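Local structure of peptidase M16 inactive domain family protein (Pseudomonas fluorescens, 3GWB) at residues G139-Y142 with Q143-N146; R158-G161 with T162-Y165; P178-L181 with A182-K185; A186-A189 with K190-A194. The protein belongs to the peptidase M16 family, carries its inactive domain, and has no firmly established function beyond a possible hydrolase activity. All coordinates share one frame; numbering follows the deposited sequence.

Contact 1 (G139-Y142 with Q143-N146); sequences GFEY and QKQN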
ATOM      1  N   GLY A 139      -3.900  -7.990 -13.079  1.00 23.63           N
ATOM      2  CA  GLY A 139      -3.348  -6.647 -13.043  1.00 21.52           C
ATOM      3  C   GLY A 139      -3.384  -5.961 -14.397  1.00 21.08           C
ATOM      4  O   GLY A 139      -3.690  -4.774 -14.479  1.00 19.54           O
ATOM      5  N   PHE A 140      -3.067  -6.695 -15.462  1.00 20.82           N
ATOM      6  CA  PHE A 140      -3.078  -6.114 -16.803  1.00 22.94           C
ATOM      7  C   PHE A 140      -4.473  -5.637 -17.184  1.00 26.29           C
ATOM      8  O   PHE A 140      -4.627  -4.634 -17.879  1.00 27.66           O
ATOM      9  CB  PHE A 140      -2.596  -7.126 -17.842  1.00 21.00           C
ATOM     10  CG  PHE A 140      -1.176  -7.570 -17.649  1.00 20.96           C
ATOM     11  CD1 PHE A 140      -0.163  -6.633 -17.449  1.00 19.83           C
ATOM     12  CD2 PHE A 140      -0.850  -8.921 -17.655  1.00 20.92           C
ATOM     13  CE1 PHE A 140       1.154  -7.035 -17.275  1.00 19.39           C
ATOM     14  CE2 PHE A 140       0.471  -9.335 -17.482  1.00 20.55           C
ATOM     15  CZ  PHE A 140       1.472  -8.389 -17.283  1.00 20.11           C
ATOM     16  N   GLU A 141      -5.489  -6.368 -16.733  1.00 28.51           N
ATOM     17  CA  GLU A 141      -6.873  -6.013 -17.021  1.00 31.58           C
ATOM     18  C   GLU A 141      -7.247  -4.719 -16.311  1.00 33.49           C
ATOM     19  O   GLU A 141      -7.845  -3.826 -16.908  1.00 34.30           O
ATOM     20  CB  GLU A 141      -7.807  -7.138 -16.578  1.00 33.26           C
ATOM     21  CG  GLU A 141      -7.596  -8.435 -17.337  1.00 35.96           C
ATOM     22  CD  GLU A 141      -7.818  -8.270 -18.828  1.00 39.00           C
ATOM     23  OE1 GLU A 141      -8.976  -8.040 -19.238  1.00 39.90           O
ATOM     24  OE2 GLU A 141      -6.835  -8.360 -19.594  1.00 40.87           O
ATOM     25  N   TYR A 142      -6.891  -4.620 -15.033  1.00 33.66           N
ATOM     26  CA  TYR A 142      -7.180  -3.425 -14.251  1.00 33.80           C
ATOM     27  C   TYR A 142      -6.485  -2.217 -14.870  1.00 33.50           C
ATOM     28  O   TYR A 142      -7.058  -1.132 -14.947  1.00 33.06           O
ATOM     29  CB  TYR A 142      -6.691  -3.598 -12.810  1.00 35.57           C
ATOM     30  CG  TYR A 142      -7.468  -4.610 -11.995  1.00 37.53           C
ATOM     31  CD1 TYR A 142      -8.812  -4.404 -11.691  1.00 38.80           C
ATOM     32  CD2 TYR A 142      -6.851  -5.760 -11.504  1.00 37.85           C
ATOM     33  CE1 TYR A 142      -9.526  -5.317 -10.915  1.00 39.96           C
ATOM     34  CE2 TYR A 142      -7.553  -6.684 -10.731  1.00 39.80           C
ATOM     35  CZ  TYR A 142      -8.890  -6.455 -10.438  1.00 40.39           C
ATOM     36  OH  TYR A 142      -9.587  -7.358  -9.664  1.00 39.91           O
ATOM     37  N   GLN A 143      -5.250  -2.427 -15.315  1.00 32.92           N
ATOM     38  CA  GLN A 143      -4.434  -1.376 -15.921  1.00 32.82           C
ATOM     39  C   GLN A 143      -5.063  -0.635 -17.096  1.00 32.47           C
ATOM     40  O   GLN A 143      -4.896   0.579 -17.222  1.00 32.34           O
ATOM     41  CB  GLN A 143      -3.090  -1.953 -16.376  1.00 32.37           C
ATOM     42  CG  GLN A 143      -1.981  -1.851 -15.354  1.00 31.93           C
ATOM     43  CD  GLN A 143      -0.727  -2.571 -15.806  1.00 31.76           C
ATOM     44  OE1 GLN A 143      -0.398  -2.571 -16.992  1.00 31.03           O
ATOM     45  NE2 GLN A 143      -0.016  -3.179 -14.864  1.00 32.28           N
ATOM     46  N   LYS A 144      -5.769  -1.354 -17.960  1.00 32.90           N
ATOM     47  CA  LYS A 144      -6.382  -0.715 -19.119  1.00 34.61           C
ATOM     48  C   LYS A 144      -7.605   0.132 -18.781  1.00 34.01           C
ATOM     49  O   LYS A 144      -8.200   0.755 -19.660  1.00 34.66           O
ATOM     50  CB  LYS A 144      -6.729  -1.764 -20.178  1.00 36.98           C
ATOM     51  CG  LYS A 144      -7.332  -3.045 -19.638  1.00 39.42           C
ATOM     52  CD  LYS A 144      -7.322  -4.125 -20.711  1.00 40.46           C
ATOM     53  CE  LYS A 144      -7.916  -5.425 -20.200  1.00 40.10           C
ATOM     54  NZ  LYS A 144      -7.785  -6.528 -21.195  1.00 41.05           N
ATOM     55  N   GLN A 145      -7.971   0.156 -17.505  1.00 33.42           N
ATOM     56  CA  GLN A 145      -9.112   0.945 -17.045  1.00 33.95           C
ATOM     57  C   GLN A 145      -8.548   2.194 -16.388  1.00 34.50           C
ATOM     58  O   GLN A 145      -9.280   2.993 -15.800  1.00 36.69           O
ATOM     59  CB  GLN A 145      -9.930   0.153 -16.022  1.00 33.47           C
ATOM     60  CG  GLN A 145     -10.339  -1.232 -16.505  1.00 33.06           C
ATOM     61  CD  GLN A 145     -11.134  -2.008 -15.470  1.00 32.49           C
ATOM     62  OE1 GLN A 145     -10.670  -2.236 -14.352  1.00 33.41           O
ATOM     63  NE2 GLN A 145     -12.341  -2.422 -15.842  1.00 34.40           N
ATOM     64  N   ASN A 146      -7.230   2.345 -16.504  1.00 34.12           N
ATOM     65  CA  ASN A 146      -6.498   3.462 -15.918  1.00 32.10           C
ATOM     66  C   ASN A 146      -5.826   4.317 -16.993  1.00 31.08           C
ATOM     67  O   ASN A 146      -4.861   3.884 -17.631  1.00 28.89           O
ATOM     68  CB  ASN A 146      -5.432   2.914 -14.964  1.00 33.95           C
ATOM     69  CG  ASN A 146      -4.717   4.002 -14.195  1.00 35.83           C
ATOM     70  OD1 ASN A 146      -4.317   5.022 -14.759  1.00 35.35           O
ATOM     71  ND2 ASN A 146      -4.535   3.783 -12.895  1.00 38.20           N
TER
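Q143 N donates to G139 O at 2.9 Å in the last turn of helix 126-143, and a type I beta turn from Q143 to N146 begins on the last residue of that helix. Y142 O accepts Q145 N at 3.0 Å. The main side-chain contact is a salt bridge. The chain of E141 bends at chi2 (-60°), while K144 runs straight beyond CG. The two side chains run alongside each other in the same direction. K144 NZ meets E141 OE1 at 2.7 Å and E141 OE2 at 2.6 Å. It reaches both oxygens on their syn sides but stands well out of the carboxylate plane. The close lysine probably favours the ionised carboxylate. R319 of the second subunit also forms a long, weak ion pair with E141.

The F140 ring stands almost upright to the Q143 amide (88°). Q143 OE1 lies at the ring edge, 4.1 Å from F140 CD1. Q143 NE2 is bonded to D170 OD2. Q145 OE1 approaches the Y142 ring obliquely, and Q145 NE2 bonds S247 OG of the second subunit. N146 OD1 accepts K149 N. This is a tight turn between consecutive helices, with N146 as the N-cap of helix 147-160.

Contact 2 (R158-G161 with T162-Y165); sequences RLYG and THPY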
ATOM      1  N   ARG A 158       7.648   5.625 -26.544  1.00 18.40           N
ATOM      2  CA  ARG A 158       8.100   6.698 -27.427  1.00 18.89           C
ATOM      3  C   ARG A 158       9.464   7.235 -27.007  1.00 18.28           C
ATOM      4  O   ARG A 158      10.289   7.601 -27.843  1.00 18.97           O
ATOM      5  CB  ARG A 158       7.076   7.839 -27.424  1.00 18.23           C
ATOM      6  CG  ARG A 158       5.793   7.537 -28.194  1.00 22.68           C
ATOM      7  CD  ARG A 158       4.673   8.483 -27.795  1.00 25.99           C
ATOM      8  NE  ARG A 158       3.451   8.238 -28.556  1.00 28.56           N
ATOM      9  CZ  ARG A 158       3.196   8.767 -29.748  1.00 27.53           C
ATOM     10  NH1 ARG A 158       4.079   9.579 -30.312  1.00 28.08           N
ATOM     11  NH2 ARG A 158       2.067   8.475 -30.381  1.00 26.77           N
ATOM     12  N   LEU A 159       9.698   7.257 -25.701  1.00 17.54           N
ATOM     13  CA  LEU A 159      10.942   7.763 -25.134  1.00 15.17           C
ATOM     14  C   LEU A 159      12.151   6.851 -25.354  1.00 16.23           C
ATOM     15  O   LEU A 159      13.233   7.319 -25.716  1.00 14.86           O
ATOM     16  CB  LEU A 159      10.752   7.979 -23.630  1.00 15.96           C
ATOM     17  CG  LEU A 159      11.151   9.303 -22.975  1.00 16.87           C
ATOM     18  CD1 LEU A 159      10.316  10.429 -23.548  1.00 16.38           C
ATOM     19  CD2 LEU A 159      10.935   9.209 -21.464  1.00 16.71           C
ATOM     20  N   TYR A 160      11.965   5.552 -25.133  1.00 15.24           N
ATOM     21  CA  TYR A 160      13.058   4.583 -25.252  1.00 15.20           C
ATOM     22  C   TYR A 160      13.080   3.637 -26.460  1.00 15.61           C
ATOM     23  O   TYR A 160      14.059   2.920 -26.660  1.00 17.70           O
ATOM     24  CB  TYR A 160      13.110   3.755 -23.970  1.00 14.91           C
ATOM     25  CG  TYR A 160      13.573   4.537 -22.766  1.00 14.43           C
ATOM     26  CD1 TYR A 160      14.927   4.767 -22.548  1.00 15.20           C
ATOM     27  CD2 TYR A 160      12.659   5.053 -21.847  1.00 13.35           C
ATOM     28  CE1 TYR A 160      15.373   5.489 -21.445  1.00 15.24           C
ATOM     29  CE2 TYR A 160      13.099   5.784 -20.729  1.00 14.47           C
ATOM     30  CZ  TYR A 160      14.461   5.993 -20.542  1.00 14.21           C
ATOM     31  OH  TYR A 160      14.920   6.706 -19.456  1.00 16.25           O
ATOM     32  N   GLY A 161      12.016   3.612 -27.253  1.00 17.16           N
ATOM     33  CA  GLY A 161      12.001   2.732 -28.415  1.00 19.51           C
ATOM     34  C   GLY A 161      12.310   1.269 -28.114  1.00 20.11           C
ATOM     35  O   GLY A 161      11.543   0.599 -27.418  1.00 19.54           O
ATOM     36  N   THR A 162      13.427   0.762 -28.632  1.00 19.44           N
ATOM     37  CA  THR A 162      13.798  -0.636 -28.414  1.00 21.00           C
ATOM     38  C   THR A 162      14.721  -0.836 -27.217  1.00 22.19           C
ATOM     39  O   THR A 162      15.165  -1.955 -26.937  1.00 24.08           O
ATOM     40  CB  THR A 162      14.483  -1.246 -29.659  1.00 21.40           C
ATOM     41  OG1 THR A 162      15.542  -0.384 -30.097  1.00 23.50           O
ATOM     42  CG2 THR A 162      13.482  -1.424 -30.782  1.00 21.16           C
ATOM     43  N   HIS A 163      15.012   0.253 -26.518  1.00 20.94           N
ATOM     44  CA  HIS A 163      15.879   0.203 -25.351  1.00 18.92           C
ATOM     45  C   HIS A 163      15.209  -0.627 -24.250  1.00 18.04           C
ATOM     46  O   HIS A 163      13.990  -0.583 -24.089  1.00 21.36           O
ATOM     47  CB  HIS A 163      16.136   1.619 -24.846  1.00 17.44           C
ATOM     48  CG  HIS A 163      17.086   1.680 -23.696  1.00 15.34           C
ATOM     49  ND1 HIS A 163      18.451   1.738 -23.863  1.00 16.49           N
ATOM     50  CD2 HIS A 163      16.867   1.656 -22.361  1.00 13.97           C
ATOM     51  CE1 HIS A 163      19.035   1.751 -22.679  1.00 16.54           C
ATOM     52  NE2 HIS A 163      18.097   1.701 -21.749  1.00 17.71           N
ATOM     53  N   PRO A 164      16.000  -1.393 -23.478  1.00 17.51           N
ATOM     54  CA  PRO A 164      15.485  -2.235 -22.389  1.00 16.08           C
ATOM     55  C   PRO A 164      14.597  -1.541 -21.346  1.00 16.62           C
ATOM     56  O   PRO A 164      13.852  -2.214 -20.630  1.00 17.00           O
ATOM     57  CB  PRO A 164      16.760  -2.820 -21.779  1.00 16.53           C
ATOM     58  CG  PRO A 164      17.638  -2.976 -22.981  1.00 16.53           C
ATOM     59  CD  PRO A 164      17.434  -1.657 -23.703  1.00 15.76           C
ATOM     60  N   TYR A 165      14.672  -0.213 -21.244  1.00 15.16           N
ATOM     61  CA  TYR A 165      13.834   0.514 -20.282  1.00 13.55           C
ATOM     62  C   TYR A 165      12.439   0.789 -20.830  1.00 15.13           C
ATOM     63  O   TYR A 165      11.533   1.140 -20.077  1.00 17.04           O
ATOM     64  CB  TYR A 165      14.445   1.867 -19.895  1.00 11.78           C
ATOM     65  CG  TYR A 165      15.701   1.827 -19.050  1.00 12.87           C
ATOM     66  CD1 TYR A 165      16.079   0.679 -18.351  1.00 13.56           C
ATOM     67  CD2 TYR A 165      16.502   2.963 -18.933  1.00 11.41           C
ATOM     68  CE1 TYR A 165      17.231   0.672 -17.552  1.00 13.72           C
ATOM     69  CE2 TYR A 165      17.641   2.970 -18.148  1.00 12.18           C
ATOM     70  CZ  TYR A 165      18.005   1.826 -17.459  1.00 14.99           C
ATOM     71  OH  TYR A 165      19.143   1.853 -16.693  1.00 15.39           O
TER
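The first torsion of Y160 (chi1 -69°) turns its ring toward the 162-165 side, where Y165 CB lies over its face. H163 has CG anti to the backbone N (chi1 -176°), which carries its ring alongside that of Y160. Y165 CB sits over the centre of the Y160 ring, 3.9 Å from the centroid and almost on the ring normal. This is a CH-pi contact. The Y165 ring follows with its edge toward the face of the Y160 ring, in an offset edge-to-face pair. Its closest approach is Y165 CD2 to Y160 CE1, at 3.7 Å. The H163 ring meets the Y160 ring obliquely, with centroids 5.4 Å apart.

The backbone that gathers this aromatic cluster is a type II' beta turn from Y160 to H163, at the end of helix 147-160. G161 leaves the helix with positive phi. H163 N then donates to Y160 O at 2.8 Å, which closes the turn.

Both phenol groups are anchored to the chain around residues 306-311. Y160 OH is bonded to R309 O, and Y165 OH to A308 N. The Y160 side chain also packs on L257 of strand 249-257 and P311 of strand 311-319.

Contact 3 (P178-L181 with A182-K185); sequences PITL and AQLK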
ATOM      1  N   PRO A 178       3.679 -17.921 -20.896  1.00 22.13           N
ATOM      2  CA  PRO A 178       4.776 -18.797 -21.326  1.00 21.81           C
ATOM      3  C   PRO A 178       5.947 -19.007 -20.354  1.00 21.94           C
ATOM      4  O   PRO A 178       6.609 -20.047 -20.408  1.00 22.20           O
ATOM      5  CB  PRO A 178       5.241 -18.152 -22.631  1.00 22.64           C
ATOM      6  CG  PRO A 178       4.012 -17.471 -23.133  1.00 23.28           C
ATOM      7  CD  PRO A 178       3.478 -16.844 -21.878  1.00 23.20           C
ATOM      8  N   ILE A 179       6.209 -18.039 -19.478  1.00 20.32           N
ATOM      9  CA  ILE A 179       7.333 -18.161 -18.534  1.00 18.50           C
ATOM     10  C   ILE A 179       7.296 -19.452 -17.713  1.00 16.51           C
ATOM     11  O   ILE A 179       6.346 -19.707 -16.983  1.00 16.87           O
ATOM     12  CB  ILE A 179       7.388 -16.963 -17.557  1.00 17.51           C
ATOM     13  CG1 ILE A 179       7.518 -15.656 -18.343  1.00 17.41           C
ATOM     14  CG2 ILE A 179       8.577 -17.113 -16.608  1.00 16.94           C
ATOM     15  CD1 ILE A 179       8.679 -15.629 -19.294  1.00 18.66           C
ATOM     16  N   THR A 180       8.353 -20.249 -17.820  1.00 14.79           N
ATOM     17  CA  THR A 180       8.426 -21.516 -17.105  1.00 15.17           C
ATOM     18  C   THR A 180       9.368 -21.482 -15.905  1.00 15.09           C
ATOM     19  O   THR A 180      10.137 -20.534 -15.717  1.00 10.44           O
ATOM     20  CB  THR A 180       8.912 -22.623 -18.029  1.00 16.98           C
ATOM     21  OG1 THR A 180      10.285 -22.385 -18.351  1.00 18.30           O
ATOM     22  CG2 THR A 180       8.090 -22.641 -19.324  1.00 19.21           C
ATOM     23  N   LEU A 181       9.302 -22.532 -15.094  1.00 15.33           N
ATOM     24  CA  LEU A 181      10.158 -22.639 -13.922  1.00 16.44           C
ATOM     25  C   LEU A 181      11.619 -22.683 -14.362  1.00 15.73           C
ATOM     26  O   LEU A 181      12.494 -22.153 -13.681  1.00 15.03           O
ATOM     27  CB  LEU A 181       9.804 -23.896 -13.127  1.00 19.07           C
ATOM     28  CG  LEU A 181       8.381 -23.918 -12.549  1.00 21.46           C
ATOM     29  CD1 LEU A 181       8.136 -25.238 -11.826  1.00 24.56           C
ATOM     30  CD2 LEU A 181       8.190 -22.750 -11.594  1.00 21.56           C
ATOM     31  N   ALA A 182      11.871 -23.308 -15.511  1.00 14.15           N
ATOM     32  CA  ALA A 182      13.225 -23.414 -16.047  1.00 16.18           C
ATOM     33  C   ALA A 182      13.809 -22.032 -16.311  1.00 15.80           C
ATOM     34  O   ALA A 182      14.991 -21.794 -16.076  1.00 13.52           O
ATOM     35  CB  ALA A 182      13.223 -24.224 -17.338  1.00 17.06           C
ATOM     36  N   GLN A 183      12.978 -21.128 -16.814  1.00 15.94           N
ATOM     37  CA  GLN A 183      13.419 -19.771 -17.100  1.00 15.99           C
ATOM     38  C   GLN A 183      13.689 -18.984 -15.822  1.00 13.68           C
ATOM     39  O   GLN A 183      14.642 -18.204 -15.747  1.00 11.73           O
ATOM     40  CB  GLN A 183      12.366 -19.042 -17.929  1.00 17.38           C
ATOM     41  CG  GLN A 183      12.237 -19.551 -19.356  1.00 22.00           C
ATOM     42  CD  GLN A 183      11.122 -18.852 -20.104  1.00 21.81           C
ATOM     43  OE1 GLN A 183       9.946 -19.123 -19.879  1.00 24.97           O
ATOM     44  NE2 GLN A 183      11.488 -17.931 -20.983  1.00 23.32           N
ATOM     45  N   LEU A 184      12.840 -19.177 -14.822  1.00 11.96           N
ATOM     46  CA  LEU A 184      13.013 -18.475 -13.564  1.00 11.82           C
ATOM     47  C   LEU A 184      14.307 -18.945 -12.914  1.00 12.14           C
ATOM     48  O   LEU A 184      15.059 -18.143 -12.355  1.00 10.72           O
ATOM     49  CB  LEU A 184      11.841 -18.752 -12.621  1.00 10.99           C
ATOM     50  CG  LEU A 184      10.456 -18.258 -13.052  1.00 14.75           C
ATOM     51  CD1 LEU A 184       9.470 -18.469 -11.899  1.00 16.17           C
ATOM     52  CD2 LEU A 184      10.514 -16.785 -13.434  1.00 13.20           C
ATOM     53  N   LYS A 185      14.547 -20.252 -12.991  1.00 10.93           N
ATOM     54  CA  LYS A 185      15.737 -20.855 -12.406  1.00 12.92           C
ATOM     55  C   LYS A 185      16.995 -20.338 -13.081  1.00 11.59           C
ATOM     56  O   LYS A 185      17.982 -20.019 -12.414  1.00  8.84           O
ATOM     57  CB  LYS A 185      15.672 -22.383 -12.518  1.00 15.40           C
ATOM     58  CG  LYS A 185      14.716 -23.036 -11.534  1.00 17.83           C
ATOM     59  CD  LYS A 185      14.727 -24.551 -11.690  1.00 23.52           C
ATOM     60  CE  LYS A 185      13.801 -25.213 -10.684  1.00 28.27           C
ATOM     61  NZ  LYS A 185      13.816 -26.699 -10.800  1.00 30.28           N
TER
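T180 and Q183 exchange bonds at the start of helix 181-191. The stronger one is T180 N to Q183 OE1, at 2.8 Å. The donor lies in the carbonyl plane of the Q183 amide, on a lone pair. The return bond, Q183 N to T180 OG1, is weak at 3.3 Å. It depends on the T180 torsion (chi1 69°), which sets OG1 between the backbone N and the carbonyl carbon. Q183 stays extended beyond CG, and its side chain crosses that of T180 at about a right angle. Together they form a capping box, with T180 as the N-cap. T180 O starts the helical bonding by accepting L184 N at 3.2 Å, and L181 O takes K185 N at 2.9 Å.

The tightly packed side lies next to the box. I179, just before the N-cap, places its CG2 methyl 3.7 Å from L184 CD2. The two side chains cross at about a right angle. This apolar pair across the cap is a hydrophobic staple, and both residues are buried. I179 packs on L58 and L184 on V55 and T59, all of helix 55-62. L184 also meets L129 of helix 126-143. I179 CD1 lies 3.8 Å from Q183 OE1, so the amide is flanked by the isoleucine as well.

The other side is looser. P178 and A182 are exposed; P178 comes near the other segment through its carbonyl O, beside Q183 OE1. T180 keeps its side chain at the surface, where OG1 is 3.6 Å from A182 CB. The fully extended K185 is exposed too, and lays CB, CG and CD beside L181 O.

Contact 4 (A186-A189 with K190-A194); sequences AFHA and KAYAA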
ATOM      1  N   ALA A 186      16.949 -20.247 -14.403  1.00  8.95           N
ATOM      2  CA  ALA A 186      18.089 -19.768 -15.174  1.00 10.31           C
ATOM      3  C   ALA A 186      18.329 -18.278 -14.950  1.00  9.95           C
ATOM      4  O   ALA A 186      19.477 -17.841 -14.851  1.00  8.47           O
ATOM      5  CB  ALA A 186      17.868 -20.044 -16.653  1.00 12.18           C
ATOM      6  N   PHE A 187      17.254 -17.492 -14.886  1.00 10.53           N
ATOM      7  CA  PHE A 187      17.397 -16.057 -14.655  1.00  9.75           C
ATOM      8  C   PHE A 187      18.003 -15.810 -13.275  1.00  9.77           C
ATOM      9  O   PHE A 187      18.887 -14.969 -13.116  1.00 11.69           O
ATOM     10  CB  PHE A 187      16.050 -15.336 -14.736  1.00 10.55           C
ATOM     11  CG  PHE A 187      16.158 -13.846 -14.573  1.00 12.76           C
ATOM     12  CD1 PHE A 187      16.675 -13.062 -15.603  1.00  9.83           C
ATOM     13  CD2 PHE A 187      15.823 -13.232 -13.368  1.00 12.82           C
ATOM     14  CE1 PHE A 187      16.841 -11.691 -15.441  1.00 11.58           C
ATOM     15  CE2 PHE A 187      15.988 -11.854 -13.198  1.00 13.88           C
ATOM     16  CZ  PHE A 187      16.504 -11.088 -14.231  1.00 12.07           C
ATOM     17  N   HIS A 188      17.515 -16.541 -12.278  1.00  7.80           N
ATOM     18  CA  HIS A 188      18.009 -16.409 -10.907  1.00  8.70           C
ATOM     19  C   HIS A 188      19.498 -16.744 -10.786  1.00 10.05           C
ATOM     20  O   HIS A 188      20.249 -16.032 -10.120  1.00  9.06           O
ATOM     21  CB  HIS A 188      17.192 -17.312  -9.977  1.00  7.12           C
ATOM     22  CG  HIS A 188      17.557 -17.185  -8.530  1.00  6.17           C
ATOM     23  ND1 HIS A 188      18.486 -18.001  -7.922  1.00  7.69           N
ATOM     24  CD2 HIS A 188      17.153 -16.307  -7.585  1.00  3.75           C
ATOM     25  CE1 HIS A 188      18.641 -17.628  -6.663  1.00  2.67           C
ATOM     26  NE2 HIS A 188      17.843 -16.601  -6.435  1.00  5.11           N
ATOM     27  N   ALA A 189      19.925 -17.823 -11.439  1.00 10.94           N
ATOM     28  CA  ALA A 189      21.325 -18.246 -11.383  1.00 12.12           C
ATOM     29  C   ALA A 189      22.248 -17.200 -12.011  1.00 12.54           C
ATOM     30  O   ALA A 189      23.416 -17.059 -11.628  1.00 10.98           O
ATOM     31  CB  ALA A 189      21.488 -19.585 -12.096  1.00 15.52           C
ATOM     32  N   LYS A 190      21.708 -16.466 -12.972  1.00 10.97           N
ATOM     33  CA  LYS A 190      22.452 -15.433 -13.679  1.00 12.55           C
ATOM     34  C   LYS A 190      22.392 -14.047 -13.030  1.00 12.24           C
ATOM     35  O   LYS A 190      23.420 -13.404 -12.816  1.00 12.80           O
ATOM     36  CB  LYS A 190      21.924 -15.326 -15.113  1.00 15.16           C
ATOM     37  CG  LYS A 190      22.483 -14.156 -15.910  1.00 15.78           C
ATOM     38  CD  LYS A 190      22.053 -14.211 -17.384  1.00 19.15           C
ATOM     39  CE  LYS A 190      20.570 -13.941 -17.570  1.00 18.80           C
ATOM     40  NZ  LYS A 190      20.226 -12.551 -17.146  1.00 22.48           N
ATOM     41  N   ALA A 191      21.180 -13.596 -12.720  1.00 11.17           N
ATOM     42  CA  ALA A 191      20.974 -12.262 -12.159  1.00  9.01           C
ATOM     43  C   ALA A 191      21.134 -12.136 -10.651  1.00  8.72           C
ATOM     44  O   ALA A 191      21.412 -11.049 -10.141  1.00  5.99           O
ATOM     45  CB  ALA A 191      19.598 -11.739 -12.587  1.00  8.91           C
ATOM     46  N   TYR A 192      20.950 -13.228  -9.924  1.00  7.75           N
ATOM     47  CA  TYR A 192      21.103 -13.156  -8.481  1.00  7.16           C
ATOM     48  C   TYR A 192      22.456 -13.684  -8.018  1.00  7.76           C
ATOM     49  O   TYR A 192      22.665 -13.959  -6.835  1.00  7.21           O
ATOM     50  CB  TYR A 192      19.950 -13.889  -7.790  1.00  7.18           C
ATOM     51  CG  TYR A 192      18.662 -13.079  -7.807  1.00  8.92           C
ATOM     52  CD1 TYR A 192      17.955 -12.884  -8.996  1.00  5.65           C
ATOM     53  CD2 TYR A 192      18.187 -12.462  -6.653  1.00  7.49           C
ATOM     54  CE1 TYR A 192      16.814 -12.093  -9.035  1.00  8.45           C
ATOM     55  CE2 TYR A 192      17.037 -11.662  -6.680  1.00  8.33           C
ATOM     56  CZ  TYR A 192      16.362 -11.485  -7.877  1.00  9.92           C
ATOM     57  OH  TYR A 192      15.243 -10.688  -7.915  1.00 10.29           O
ATOM     58  N   ALA A 193      23.385 -13.814  -8.961  1.00  7.39           N
ATOM     59  CA  ALA A 193      24.732 -14.283  -8.649  1.00 10.09           C
ATOM     60  C   ALA A 193      25.398 -13.276  -7.701  1.00 10.00           C
ATOM     61  O   ALA A 193      25.167 -12.068  -7.791  1.00  9.24           O
ATOM     62  CB  ALA A 193      25.552 -14.438  -9.939  1.00  9.10           C
ATOM     63  N   ALA A 194      26.214 -13.783  -6.788  1.00 11.18           N
ATOM     64  CA  ALA A 194      26.899 -12.947  -5.810  1.00 11.68           C
ATOM     65  C   ALA A 194      27.693 -11.795  -6.425  1.00 12.46           C
ATOM     66  O   ALA A 194      27.738 -10.697  -5.871  1.00 14.08           O
ATOM     67  CB  ALA A 194      27.807 -13.813  -4.955  1.00 10.17           C
TER
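The C-terminal end of helix 181-191 forms this contact, and the chain leaves helical geometry at Y192. The last turns are held by backbone bonds. A191 N donates to F187 O at 2.7 Å. Y192 N reaches H188 O at 2.9 Å.

Two aromatic rings each receive a CB. A191 CB lies over one face of the F187 ring, toward its rim, 3.6 Å from F187 CZ. K190 curls back through bends at chi3 and chi4, which bring K190 NZ to 3.9 Å from F187 CE1, oblique to the ring. The H188 ring swings opposite its own backbone N (chi1 -176°). This brings it against Y192, whose CB lies over one face, 3.9 Å from the centroid of the H188 ring. The H188 and Y192 rings are nearly parallel (14° between planes) but slid apart, so they barely overlap. The nearest atoms are H188 CD2 and Y192 CG, at 3.6 Å.

Both polar ends have partners nearby. H188 NE2 is bonded to V119 O of helix 105-120, and Y192 OH to N60 ND2. F187, H188 and Y192 all pack on T59 of helix 55-62, and the Y192 ring meets F42 at the end of strand 35-42.

In the fold
Following the chain, the contacts come in series; none nests in or crosses another. Contact 1 closes the turn between helices 126-143 and 147-160 and faces the second subunit. Contact 2 lies at the far end of helix 147-160, about 21 Å from contact 1 between centres, and ties the chain there to the sheet that includes strands 249-257 and 311-319. After a loop, contact 3 opens helix 181-191 and contact 4 ends it. These two adjoin in sequence, with centres about 13 Å apart, and both pack on helix 55-62. Contact 3 also meets helix 126-143, the helix that ends at contact 1. Beyond contact 4 the chain enters strand 197-203 of the six-stranded sheet.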